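Local coordinates for protein uncharacterized HTH-type transcriptional regulator YybR (PDB 4A5N) that probably binds DNA as a MarR/DUF24-type, redox-sensing transcriptional regulator of Bacillus subtilis, captured here in its reduced form, at residues V70-Y75 with P80-S85; K40-F45 with R55-Q60; I30-M35 with R91-I96. The protein carries 1 engineered substitution. One frame throughout, in Å; residues are numbered along the deposited sequence.

Interaction 1: residues V70-Y75 with P80-S85; sequences VHREVY and PKVEYS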
# COMPACT_ATOMS: atom_id res chain seq x y z
N VAL B 70 -2.20 16.02 -3.72
CA VAL B 70 -1.81 16.65 -4.95
C VAL B 70 -2.53 17.97 -5.17
O VAL B 70 -3.71 18.14 -4.82
CB VAL B 70 -2.03 15.68 -6.13
CG1 VAL B 70 -1.92 16.40 -7.48
CG2 VAL B 70 -1.02 14.55 -6.04
N HIS B 71 -1.77 18.93 -5.71
CA HIS B 71 -2.27 20.22 -6.11
C HIS B 71 -2.38 20.20 -7.61
O HIS B 71 -1.45 19.73 -8.33
CB HIS B 71 -1.33 21.35 -5.64
CG HIS B 71 -1.76 22.72 -6.12
ND1 HIS B 71 -2.77 23.42 -5.55
CD2 HIS B 71 -1.30 23.49 -7.17
CE1 HIS B 71 -2.94 24.58 -6.20
NE2 HIS B 71 -2.04 24.63 -7.20
N ARG B 72 -3.53 20.64 -8.11
CA ARG B 72 -3.75 20.83 -9.56
C ARG B 72 -3.84 22.34 -9.88
O ARG B 72 -4.84 23.01 -9.55
CB ARG B 72 -5.04 20.13 -9.98
CG ARG B 72 -5.37 20.15 -11.46
CD ARG B 72 -6.69 19.43 -11.72
NE ARG B 72 -6.90 19.16 -13.15
CZ ARG B 72 -7.62 19.91 -14.00
NH1 ARG B 72 -8.28 20.98 -13.60
NH2 ARG B 72 -7.70 19.55 -15.27
N GLU B 73 -2.79 22.85 -10.52
CA GLU B 73 -2.69 24.24 -10.90
C GLU B 73 -3.13 24.39 -12.35
O GLU B 73 -2.53 23.81 -13.25
CB GLU B 73 -1.23 24.72 -10.75
CG GLU B 73 -1.01 26.21 -10.99
CD GLU B 73 -1.70 27.12 -9.96
OE1 GLU B 73 -1.86 26.72 -8.79
OE2 GLU B 73 -2.09 28.25 -10.33
N VAL B 74 -4.18 25.19 -12.56
CA VAL B 74 -4.68 25.48 -13.89
C VAL B 74 -4.33 26.92 -14.29
O VAL B 74 -4.74 27.88 -13.63
CB VAL B 74 -6.19 25.27 -13.99
CG1 VAL B 74 -6.66 25.45 -15.42
CG2 VAL B 74 -6.54 23.88 -13.48
N TYR B 75 -3.58 27.04 -15.38
CA TYR B 75 -3.24 28.34 -15.95
C TYR B 75 -4.32 28.74 -16.93
O TYR B 75 -4.78 27.93 -17.75
CB TYR B 75 -1.87 28.28 -16.63
CG TYR B 75 -0.77 27.97 -15.63
CD1 TYR B 75 -0.50 26.66 -15.25
CD2 TYR B 75 -0.04 28.99 -15.04
CE1 TYR B 75 0.49 26.38 -14.33
CE2 TYR B 75 0.94 28.72 -14.12
CZ TYR B 75 1.21 27.41 -13.78
OH TYR B 75 2.20 27.16 -12.87
N PRO B 80 -5.64 25.68 -21.78
CA PRO B 80 -5.02 25.85 -20.45
C PRO B 80 -3.88 24.88 -20.13
O PRO B 80 -3.87 23.75 -20.59
CB PRO B 80 -6.18 25.61 -19.47
CG PRO B 80 -7.14 24.76 -20.24
CD PRO B 80 -7.01 25.14 -21.69
N LYS B 81 -2.92 25.35 -19.36
CA LYS B 81 -1.82 24.53 -18.93
C LYS B 81 -2.28 23.98 -17.60
O LYS B 81 -2.83 24.72 -16.78
CB LYS B 81 -0.58 25.39 -18.78
CG LYS B 81 0.71 24.66 -18.48
CD LYS B 81 1.84 25.68 -18.51
CE LYS B 81 3.20 25.05 -18.46
NZ LYS B 81 4.17 26.12 -18.06
N VAL B 82 -2.12 22.67 -17.42
CA VAL B 82 -2.41 22.04 -16.14
C VAL B 82 -1.20 21.28 -15.60
O VAL B 82 -0.58 20.43 -16.30
CB VAL B 82 -3.66 21.16 -16.18
CG1 VAL B 82 -3.93 20.58 -14.81
CG2 VAL B 82 -4.84 22.00 -16.64
N GLU B 83 -0.88 21.60 -14.35
CA GLU B 83 0.27 21.02 -13.65
C GLU B 83 -0.11 20.41 -12.29
O GLU B 83 -0.81 21.04 -11.51
CB GLU B 83 1.33 22.09 -13.43
CG GLU B 83 1.93 22.57 -14.74
CD GLU B 83 2.91 23.69 -14.55
OE1 GLU B 83 2.79 24.44 -13.54
OE2 GLU B 83 3.80 23.81 -15.41
N TYR B 84 0.36 19.20 -12.07
CA TYR B 84 0.13 18.39 -10.87
C TYR B 84 1.41 18.33 -10.03
O TYR B 84 2.50 18.03 -10.56
CB TYR B 84 -0.27 16.98 -11.28
CG TYR B 84 -1.52 16.95 -12.07
CD1 TYR B 84 -2.76 16.89 -11.44
CD2 TYR B 84 -1.49 17.02 -13.45
CE1 TYR B 84 -3.93 16.89 -12.18
CE2 TYR B 84 -2.66 17.02 -14.20
CZ TYR B 84 -3.88 16.96 -13.55
OH TYR B 84 -5.06 16.94 -14.25
N SER B 85 1.28 18.60 -8.74
CA SER B 85 2.42 18.58 -7.84
C SER B 85 2.01 18.03 -6.51
O SER B 85 0.79 17.91 -6.21
CB SER B 85 2.95 19.99 -7.67
OG SER B 85 1.90 20.89 -7.32
O HOH W 1 -5.62 17.50 -16.69
O HOH W 2 -2.63 28.61 -19.70
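Arg72 runs its extended chain alongside the ring of Tyr84, the two side chains pointing the same way, with CG of Arg72 3.6 Å from CE1 of Tyr84. At the far end NE of Arg72 gives a fairly straight hydrogen bond to OH of Tyr84 (3.1 Å), the oxygen lying close to the guanidinium plane. Val82 CG1 sits over one face of that guanidinium, toward its rim, and a water takes a hydrogen bond from Arg72 NH2 while resting 2.6 Å from Tyr84 OH. With CG of Arg72 anti to the backbone N (chi1 -176°), the chain, straight as far as NE, runs along the outer half of the ring and brings NE to the hydroxyl.

The other face of the sheet carries a second polar pair. Tyr75 OH donates to Glu83 OE1 (2.9 Å), meeting the oxygen from above the carboxylate plane, with ring and carboxylate turned nearly perpendicular, 87° apart. Glu83 OE2 is shared by Lys81 and Lys39, whereas Glu73 turns to His71, whose NE2 donates to its OE1 at 2.6 Å in the imidazole plane. Beneath these side chains the strands pair antiparallel: His71 with Ser85 and Glu73 with Glu83 each exchange two backbone hydrogen bonds. Val70 and Tyr84 also reach Met35 and helix 54-66, fixing the base of this beta hairpin, the wing of a winged helix-turn-helix, to the helical core.

Each carboxylate thus has its own donors, which probably keeps Glu73 and Glu83 compatible on one face, while Tyr84 OH is held from two directions by a guanidinium and a water.

Interaction 2: residues K40-F45 with R55-Q60; sequences KRFNEF and RMLTLQ. With BME (beta-mercaptoethanol), chain F.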
# COMPACT_ATOMS: atom_id res chain seq x y z
N LYS B 40 4.31 17.86 -12.80
CA LYS B 40 4.18 17.12 -14.04
C LYS B 40 2.87 17.46 -14.75
O LYS B 40 1.85 17.71 -14.11
CB LYS B 40 4.22 15.59 -13.79
CG LYS B 40 5.48 15.06 -13.12
CD LYS B 40 6.70 15.24 -14.03
CE LYS B 40 7.99 14.65 -13.48
NZ LYS B 40 8.49 15.40 -12.28
N ARG B 41 2.90 17.45 -16.08
CA ARG B 41 1.67 17.62 -16.85
C ARG B 41 1.07 16.24 -17.09
O ARG B 41 1.76 15.23 -17.02
CB ARG B 41 1.92 18.35 -18.17
CG ARG B 41 2.70 19.65 -18.06
CD ARG B 41 2.95 20.26 -19.42
NE ARG B 41 3.84 19.43 -20.26
CZ ARG B 41 5.15 19.40 -20.12
NH1 ARG B 41 5.75 20.15 -19.21
NH2 ARG B 41 5.89 18.65 -20.93
N PHE B 42 -0.21 16.23 -17.44
CA PHE B 42 -0.98 15.01 -17.66
C PHE B 42 -0.31 14.11 -18.69
O PHE B 42 -0.11 12.93 -18.44
CB PHE B 42 -2.36 15.45 -18.15
CG PHE B 42 -3.39 14.37 -18.20
CD1 PHE B 42 -4.13 14.06 -17.07
CD2 PHE B 42 -3.71 13.75 -19.42
CE1 PHE B 42 -5.12 13.10 -17.11
CE2 PHE B 42 -4.71 12.79 -19.46
CZ PHE B 42 -5.41 12.46 -18.31
N ASN B 43 0.10 14.68 -19.81
CA ASN B 43 0.85 13.96 -20.83
C ASN B 43 2.20 13.36 -20.39
O ASN B 43 2.64 12.34 -20.93
CB ASN B 43 1.02 14.83 -22.08
CG ASN B 43 -0.27 14.93 -22.93
OD1 ASN B 43 -0.33 15.71 -23.88
ND2 ASN B 43 -1.28 14.17 -22.57
N GLU B 44 2.85 13.96 -19.39
CA GLU B 44 4.08 13.39 -18.87
C GLU B 44 3.79 12.09 -18.12
O GLU B 44 4.57 11.15 -18.20
CB GLU B 44 4.82 14.37 -17.96
CG GLU B 44 5.27 15.62 -18.68
CD GLU B 44 6.10 16.56 -17.83
OE1 GLU B 44 5.50 17.31 -17.04
OE2 GLU B 44 7.36 16.56 -17.99
N PHE B 45 2.67 12.08 -17.40
CA PHE B 45 2.22 10.90 -16.68
C PHE B 45 1.83 9.77 -17.65
O PHE B 45 2.10 8.61 -17.33
CB PHE B 45 1.00 11.17 -15.81
CG PHE B 45 1.27 12.00 -14.58
CD1 PHE B 45 2.25 11.64 -13.67
CD2 PHE B 45 0.47 13.08 -14.30
CE1 PHE B 45 2.43 12.39 -12.51
CE2 PHE B 45 0.64 13.82 -13.14
CZ PHE B 45 1.61 13.47 -12.25
N ARG B 55 -8.99 8.39 -18.88
CA ARG B 55 -10.03 8.51 -17.82
C ARG B 55 -9.56 8.03 -16.44
O ARG B 55 -9.84 8.66 -15.42
CB ARG B 55 -11.33 7.77 -18.18
CG ARG B 55 -12.56 8.38 -17.51
CD ARG B 55 -13.89 7.69 -17.89
NE ARG B 55 -14.60 8.31 -19.03
CZ ARG B 55 -15.27 9.47 -19.00
NH1 ARG B 55 -15.31 10.23 -17.91
NH2 ARG B 55 -15.89 9.89 -20.10
N MET B 56 -8.85 6.91 -16.42
CA MET B 56 -8.31 6.36 -15.18
C MET B 56 -7.23 7.30 -14.59
O MET B 56 -7.21 7.53 -13.41
CB MET B 56 -7.74 4.96 -15.40
CG MET B 56 -7.13 4.33 -14.15
SD MET B 56 -8.36 4.13 -12.84
CE MET B 56 -9.18 2.63 -13.39
N LEU B 57 -6.34 7.83 -15.43
CA LEU B 57 -5.35 8.81 -14.93
C LEU B 57 -6.04 10.02 -14.30
O LEU B 57 -5.64 10.50 -13.19
CB LEU B 57 -4.42 9.22 -16.08
CG LEU B 57 -3.33 10.26 -15.73
CD1 LEU B 57 -2.43 9.70 -14.62
CD2 LEU B 57 -2.49 10.68 -16.94
N THR B 58 -7.07 10.54 -14.98
CA THR B 58 -7.79 11.70 -14.45
C THR B 58 -8.42 11.36 -13.10
O THR B 58 -8.37 12.15 -12.20
CB THR B 58 -8.91 12.19 -15.42
OG1 THR B 58 -8.32 12.61 -16.64
CG2 THR B 58 -9.72 13.36 -14.81
N LEU B 59 -9.02 10.18 -12.98
CA LEU B 59 -9.70 9.74 -11.75
C LEU B 59 -8.71 9.57 -10.62
O LEU B 59 -8.95 10.08 -9.50
CB LEU B 59 -10.47 8.44 -11.99
CG LEU B 59 -11.29 7.74 -10.90
CD1 LEU B 59 -12.08 8.74 -10.03
CD2 LEU B 59 -12.24 6.75 -11.58
N GLN B 60 -7.59 8.90 -10.90
CA GLN B 60 -6.56 8.71 -9.86
C GLN B 60 -6.02 10.05 -9.38
O GLN B 60 -5.81 10.25 -8.16
CB GLN B 60 -5.39 7.83 -10.36
CG GLN B 60 -5.75 6.39 -10.70
CD GLN B 60 -6.20 5.59 -9.50
OE1 GLN B 60 -5.43 5.36 -8.57
NE2 GLN B 60 -7.46 5.23 -9.47
C1 BME F . 1.99 17.64 -23.91
C2 BME F . 3.39 17.81 -24.37
O1 BME F . 1.91 18.22 -22.59
S2 BME F . 4.38 17.34 -22.93
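Phe42 turns one ring face to Leu57, whose CD2 methyl stands over the middle of the ring, 3.6 Å from its centroid and 12° off the normal. This is a CH-pi contact, in which the two side chains run antiparallel and overlap at their ends. The same methyl is 3.7 Å from Phe45 CB, so the CD2 branch of Leu57 lies between the Phe42 ring and the CB of Phe45, while its CD1 branch also approaches Phe45 CB, at 3.9 Å. Thr58 OG1 comes within 3.3 Å of Phe42 CE1, but its hydrogen bond goes to Gln54 O, within its own helix.

Further out, Phe42 also touches Gln54 and Leu61, and Leu31 of helix 28-35 packs against both Leu57 and Phe45. A chi1 of -169° swings the Phe42 ring away from its backbone N and across to helix 54-66. With an alanine in place of Phe42 the ring over Leu57 CD2 is gone, and the space left between the helices would probably let Leu57 turn. Just ahead, Arg41 occupies the N-cap position; its backbone N donates to Glu44 OE1 at 2.8 Å, on the anti lone pair. Its NE makes a long bond to O1 of a beta-mercaptoethanol, probably from the crystallisation liquor, whose exact position against the guanidinium is doubtful.

No hydrogen bond crosses between the segments: the two helices of this helix-turn-helix are joined here by apolar and CH-pi packing, while the polar bonds of Arg41 and Thr58 serve their own helices or a bound additive.

Interaction 3: residues I30-M35 with R91-I96; sequences ILFYHM and RTLEPI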
# COMPACT_ATOMS: atom_id res chain seq x y z
N ILE B 30 3.05 5.28 -8.33
CA ILE B 30 3.85 5.67 -9.48
C ILE B 30 3.69 7.15 -9.72
O ILE B 30 4.69 7.86 -9.88
CB ILE B 30 3.38 4.93 -10.78
CG1 ILE B 30 3.55 3.43 -10.67
CG2 ILE B 30 4.14 5.40 -12.02
CD1 ILE B 30 2.86 2.66 -11.78
N LEU B 31 2.43 7.63 -9.72
CA LEU B 31 2.11 9.04 -9.97
C LEU B 31 2.83 9.91 -8.94
O LEU B 31 3.54 10.84 -9.29
CB LEU B 31 0.60 9.29 -9.90
CG LEU B 31 -0.17 8.56 -11.02
CD1 LEU B 31 -1.66 8.84 -10.90
CD2 LEU B 31 0.43 8.98 -12.35
N PHE B 32 2.66 9.54 -7.68
CA PHE B 32 3.30 10.18 -6.56
C PHE B 32 4.82 10.25 -6.71
O PHE B 32 5.42 11.33 -6.57
CB PHE B 32 2.93 9.44 -5.26
CG PHE B 32 3.45 10.12 -4.01
CD1 PHE B 32 4.80 10.11 -3.72
CD2 PHE B 32 2.58 10.77 -3.18
CE1 PHE B 32 5.27 10.75 -2.58
CE2 PHE B 32 3.04 11.46 -2.05
CZ PHE B 32 4.38 11.41 -1.74
N TYR B 33 5.44 9.10 -6.97
CA TYR B 33 6.88 9.02 -7.10
C TYR B 33 7.42 10.03 -8.12
O TYR B 33 8.41 10.72 -7.84
CB TYR B 33 7.36 7.60 -7.44
CG TYR B 33 8.85 7.53 -7.62
CD1 TYR B 33 9.71 7.49 -6.52
CD2 TYR B 33 9.42 7.56 -8.88
CE1 TYR B 33 11.10 7.46 -6.68
CE2 TYR B 33 10.79 7.54 -9.05
CZ TYR B 33 11.63 7.48 -7.96
OH TYR B 33 12.98 7.45 -8.20
N HIS B 34 6.73 10.15 -9.24
CA HIS B 34 7.18 10.98 -10.33
C HIS B 34 6.96 12.46 -10.07
O HIS B 34 7.55 13.31 -10.71
CB HIS B 34 6.59 10.47 -11.65
CG HIS B 34 7.28 9.20 -12.16
ND1 HIS B 34 8.35 9.24 -13.00
CD2 HIS B 34 7.05 7.84 -11.90
CE1 HIS B 34 8.78 7.99 -13.24
NE2 HIS B 34 7.99 7.14 -12.56
N MET B 35 6.17 12.79 -9.06
CA MET B 35 6.07 14.19 -8.65
C MET B 35 7.07 14.57 -7.57
O MET B 35 7.16 15.75 -7.22
CB MET B 35 4.67 14.54 -8.19
CG MET B 35 3.66 14.66 -9.32
SD MET B 35 1.95 14.97 -8.79
CE MET B 35 1.41 13.28 -8.49
N ARG B 91 3.89 15.54 0.61
CA ARG B 91 5.30 15.28 0.85
C ARG B 91 5.55 14.52 2.15
O ARG B 91 6.60 13.89 2.29
CB ARG B 91 6.10 16.59 0.91
CG ARG B 91 6.14 17.41 -0.37
CD ARG B 91 7.42 17.18 -1.11
NE ARG B 91 7.50 17.83 -2.42
CZ ARG B 91 8.30 17.38 -3.38
NH1 ARG B 91 9.10 16.35 -3.14
NH2 ARG B 91 8.35 17.98 -4.55
N THR B 92 4.62 14.56 3.11
CA THR B 92 4.76 13.76 4.35
C THR B 92 4.68 12.26 4.11
O THR B 92 5.16 11.50 4.94
CB THR B 92 3.78 14.16 5.50
OG1 THR B 92 2.46 13.72 5.21
CG2 THR B 92 3.80 15.65 5.71
N LEU B 93 4.10 11.85 2.97
CA LEU B 93 4.13 10.45 2.56
C LEU B 93 5.36 10.07 1.78
O LEU B 93 5.57 8.90 1.50
CB LEU B 93 2.93 10.11 1.63
CG LEU B 93 1.55 9.87 2.20
CD1 LEU B 93 0.50 9.99 1.11
CD2 LEU B 93 1.40 8.53 2.90
N GLU B 94 6.22 11.03 1.46
CA GLU B 94 7.43 10.72 0.67
C GLU B 94 8.38 9.64 1.27
O GLU B 94 8.85 8.75 0.53
CB GLU B 94 8.13 12.02 0.23
CG GLU B 94 9.52 11.83 -0.33
CD GLU B 94 10.13 13.13 -0.89
OE1 GLU B 94 9.38 14.13 -1.08
OE2 GLU B 94 11.34 13.10 -1.15
N PRO B 95 8.65 9.68 2.60
CA PRO B 95 9.52 8.65 3.19
C PRO B 95 8.99 7.24 3.03
O PRO B 95 9.75 6.33 2.69
CB PRO B 95 9.60 9.08 4.67
CG PRO B 95 9.47 10.57 4.59
CD PRO B 95 8.48 10.85 3.50
N ILE B 96 7.69 7.10 3.22
CA ILE B 96 7.04 5.81 3.05
C ILE B 96 7.14 5.37 1.57
O ILE B 96 7.54 4.25 1.30
CB ILE B 96 5.56 5.85 3.47
CG1 ILE B 96 5.43 5.83 5.02
CG2 ILE B 96 4.79 4.70 2.79
CD1 ILE B 96 4.09 6.27 5.58
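Phe32 reaches the turn that leads to helix 94-115 with its CZ end, its side chain crossing that of Leu93 at a slant, with CZ 3.9 Å from Leu93 CB and 3.7 Å from the backbone N of Glu94. CZ thus meets the side chain of Leu93 and the main chain of Glu94 together. CG of Phe32 is trans to N, chi1 -174°, which carries the ring off helix 28-35 toward Leu93 and Glu94; CE1 passes Glu94 CA at 3.9 Å.

The turn is a type I beta turn from Arg91 to Glu94, and a salt bridge spans it: Arg91 NH1 donates to Glu94 OE1 (3.0 Å), which lies near the guanidinium plane. The same NH1 bonds Ile36 O, just past helix 28-35, giving the polar end of Arg91 a hold on both sides of the contact. Ile69, Leu86 and Val97 also touch Phe32, while Trp103 of the second subunit packs on Leu93 and Ile96 and takes part in a hydrogen bond with Thr92 OG1.

A phenylalanine packed between helix 28-35 and the start of helix 94-115, the long C-terminal helix, beside the subunit interface, fits the dimeric winged helix-turn-helix architecture of MarR-like regulators.

The three contacts tie one winged helix-turn-helix domain together. Interactions 1 and 2 lie about 11 Å apart, centre to centre, and meet where Tyr84 O comes 2.9 Å from Lys40 N, a probable backbone hydrogen bond, with Tyr84 CB packing on Phe45 CE2. Met35 links interaction 3 to the hairpin: its CE is 3.7 Å from Val70 CG2, although the centres are about 17 Å apart. Between interactions 2 and 3, Leu31 CD2 lies 3.5 Å from Phe45 CD1. Along the chain, interaction 3 closes a loop that encloses the other two, so the wing and the helix-turn-helix pair share a core with the base of helix 94-115, whose start meets the second subunit.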